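Local coordinates for protein dihydrodipicolinate synthase (Oceanobacillus iheyensis HTE831, PDB 3D0C) that probably catalyses the formation of 4-hydroxy-tetrahydrodipicolinate in lysine biosynthesis, as a pyruvate-dependent lyase of the DapA family, at residues I166-A169 with R175-Q178. The protein carries 1 engineered substitution. Sequence-based numbering, arbitrary orientation.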
ATOM      1  N   ILE A 166       4.499 -18.061  -8.286  1.00 13.83           N
ATOM      2  CA  ILE A 166       4.924 -17.016  -7.364  1.00 14.98           C
ATOM      3  C   ILE A 166       5.797 -16.043  -8.139  1.00 16.88           C
ATOM      4  O   ILE A 166       6.814 -16.441  -8.713  1.00 13.37           O
ATOM      5  CB  ILE A 166       5.801 -17.542  -6.199  1.00 16.85           C
ATOM      6  CG1 ILE A 166       5.066 -18.617  -5.397  1.00 19.94           C
ATOM      7  CG2 ILE A 166       6.158 -16.380  -5.273  1.00 18.49           C
ATOM      8  CD1 ILE A 166       3.851 -18.100  -4.648  1.00 21.89           C
ATOM      9  N   LYS A 167       5.385 -14.779  -8.189  1.00 16.27           N
ATOM     10  CA  LYS A 167       6.207 -13.760  -8.827  1.00 18.32           C
ATOM     11  C   LYS A 167       7.041 -13.264  -7.650  1.00 16.41           C
ATOM     12  O   LYS A 167       6.628 -12.365  -6.915  1.00 14.29           O
ATOM     13  CB  LYS A 167       5.355 -12.622  -9.407  1.00 19.82           C
ATOM     14  CG  LYS A 167       4.785 -12.931 -10.770  1.00 25.19           C
ATOM     15  CD  LYS A 167       4.012 -11.742 -11.315  1.00 28.15           C
ATOM     16  CE  LYS A 167       3.594 -11.978 -12.749  1.00 31.93           C
ATOM     17  NZ  LYS A 167       2.687 -13.155 -12.864  1.00 32.55           N
ATOM     18  N   TYR A 168       8.200 -13.890  -7.459  1.00 16.38           N
ATOM     19  CA  TYR A 168       9.085 -13.555  -6.348  1.00 17.18           C
ATOM     20  C   TYR A 168       9.780 -12.231  -6.625  1.00 15.33           C
ATOM     21  O   TYR A 168      10.568 -12.119  -7.566  1.00 16.44           O
ATOM     22  CB  TYR A 168      10.130 -14.657  -6.142  1.00 21.52           C
ATOM     23  CG  TYR A 168      10.701 -14.689  -4.737  1.00 28.51           C
ATOM     24  CD1 TYR A 168       9.999 -15.299  -3.696  1.00 30.91           C
ATOM     25  CD2 TYR A 168      11.921 -14.080  -4.440  1.00 31.01           C
ATOM     26  CE1 TYR A 168      10.494 -15.300  -2.394  1.00 35.64           C
ATOM     27  CE2 TYR A 168      12.425 -14.073  -3.135  1.00 34.89           C
ATOM     28  CZ  TYR A 168      11.704 -14.684  -2.119  1.00 35.79           C
ATOM     29  OH  TYR A 168      12.184 -14.677  -0.828  1.00 38.12           O
ATOM     30  N   ALA A 169       9.503 -11.233  -5.794  1.00 16.30           N
ATOM     31  CA  ALA A 169      10.077  -9.912  -5.996  1.00 15.65           C
ATOM     32  C   ALA A 169      10.971  -9.389  -4.882  1.00 16.62           C
ATOM     33  O   ALA A 169      11.079  -8.181  -4.699  1.00 18.70           O
ATOM     34  CB  ALA A 169       8.953  -8.900  -6.284  1.00 14.95           C
ATOM     35  N   ARG A 175      17.690 -16.067  -0.455  1.00 14.82           N
ATOM     36  CA  ARG A 175      16.309 -16.451  -0.183  1.00 17.56           C
ATOM     37  C   ARG A 175      15.610 -17.073  -1.381  1.00 17.62           C
ATOM     38  O   ARG A 175      14.872 -18.049  -1.233  1.00 15.39           O
ATOM     39  CB  ARG A 175      15.483 -15.245   0.289  1.00 17.01           C
ATOM     40  CG  ARG A 175      15.714 -14.871   1.737  1.00 22.01           C
ATOM     41  CD  ARG A 175      14.814 -13.730   2.199  1.00 23.58           C
ATOM     42  NE  ARG A 175      13.393 -14.071   2.183  1.00 26.83           N
ATOM     43  CZ  ARG A 175      12.449 -13.344   2.778  1.00 31.05           C
ATOM     44  NH1 ARG A 175      12.781 -12.240   3.435  1.00 29.29           N
ATOM     45  NH2 ARG A 175      11.177 -13.712   2.716  1.00 30.25           N
ATOM     46  N   VAL A 176      15.823 -16.511  -2.568  1.00 18.42           N
ATOM     47  CA  VAL A 176      15.160 -17.052  -3.738  1.00 20.01           C
ATOM     48  C   VAL A 176      15.623 -18.466  -4.010  1.00 19.57           C
ATOM     49  O   VAL A 176      14.824 -19.325  -4.387  1.00 18.66           O
ATOM     50  CB  VAL A 176      15.382 -16.182  -5.006  1.00 22.93           C
ATOM     51  CG1 VAL A 176      16.843 -16.171  -5.413  1.00 24.26           C
ATOM     52  CG2 VAL A 176      14.518 -16.721  -6.133  1.00 25.17           C
ATOM     53  N   THR A 177      16.912 -18.718  -3.804  1.00 19.20           N
ATOM     54  CA  THR A 177      17.456 -20.056  -4.021  1.00 16.24           C
ATOM     55  C   THR A 177      16.879 -21.024  -2.986  1.00 16.97           C
ATOM     56  O   THR A 177      16.481 -22.136  -3.319  1.00 15.98           O
ATOM     57  CB  THR A 177      18.995 -20.045  -3.916  1.00 18.25           C
ATOM     58  OG1 THR A 177      19.528 -19.126  -4.880  1.00 17.65           O
ATOM     59  CG2 THR A 177      19.567 -21.435  -4.182  1.00 17.58           C
ATOM     60  N   GLN A 178      16.829 -20.597  -1.730  1.00 16.53           N
ATOM     61  CA  GLN A 178      16.293 -21.447  -0.671  1.00 17.62           C
ATOM     62  C   GLN A 178      14.830 -21.848  -0.887  1.00 20.07           C
ATOM     63  O   GLN A 178      14.501 -23.039  -0.904  1.00 18.29           O
ATOM     64  CB  GLN A 178      16.415 -20.748   0.676  1.00 20.36           C
ATOM     65  CG  GLN A 178      17.838 -20.567   1.167  1.00 22.11           C
ATOM     66  CD  GLN A 178      17.921 -19.518   2.260  1.00 28.13           C
ATOM     67  OE1 GLN A 178      16.942 -19.269   2.971  1.00 29.55           O
ATOM     68  NE2 GLN A 178      19.087 -18.900   2.406  1.00 29.51           N
TER
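Within the TIM barrel, strand 163-168 and helix 173-182 belong to one beta-alpha-beta unit, and Y168 at the strand's end reaches R175 and V176 on the helix. The backbones are closest at Y168 and V176, whose CA atoms lie 7.5 Å apart; 143 Å² is buried between the segments, mostly through the tyrosine side chain, whose CE2 also approaches V176 CA. The strand also carries K167, predicted to form the Schiff base, whose side chain leaves on the opposite side from Y168, against I141 and Y143 of strand 140-144.

The tyrosine side chain leaves the strand toward the helix, and CG anti to its own N (chi1 -157°) then swings the ring so that CD2 and CE2 meet V176 obliquely: CD2 of Y168 is 4.1 Å from CG2 of V176, and CE2 of Y168 lies equally far from CB of V176. F203 of helix 196-206 touches both side chains.

The polar end is organised by D151, which accepts a hydrogen bond from Y168 OH at OD1 and forms a salt bridge with R175 NE through OD2. The guanidinium is further fixed by hydrogen bonds from NH1 to A147 O and from NH2 to L149 O, and its plane stands 69° from that of the ring. Replacing Y168 with a phenylalanine would probably leave D151 OD1 without its hydroxyl mate and weaken the link between strand and helix. The bend at chi3 (64°) turns the arginine chain so that R175 NE lies 3.3 Å from Y168 OH, while CB of R175 sits 3.5 Å from that same oxygen.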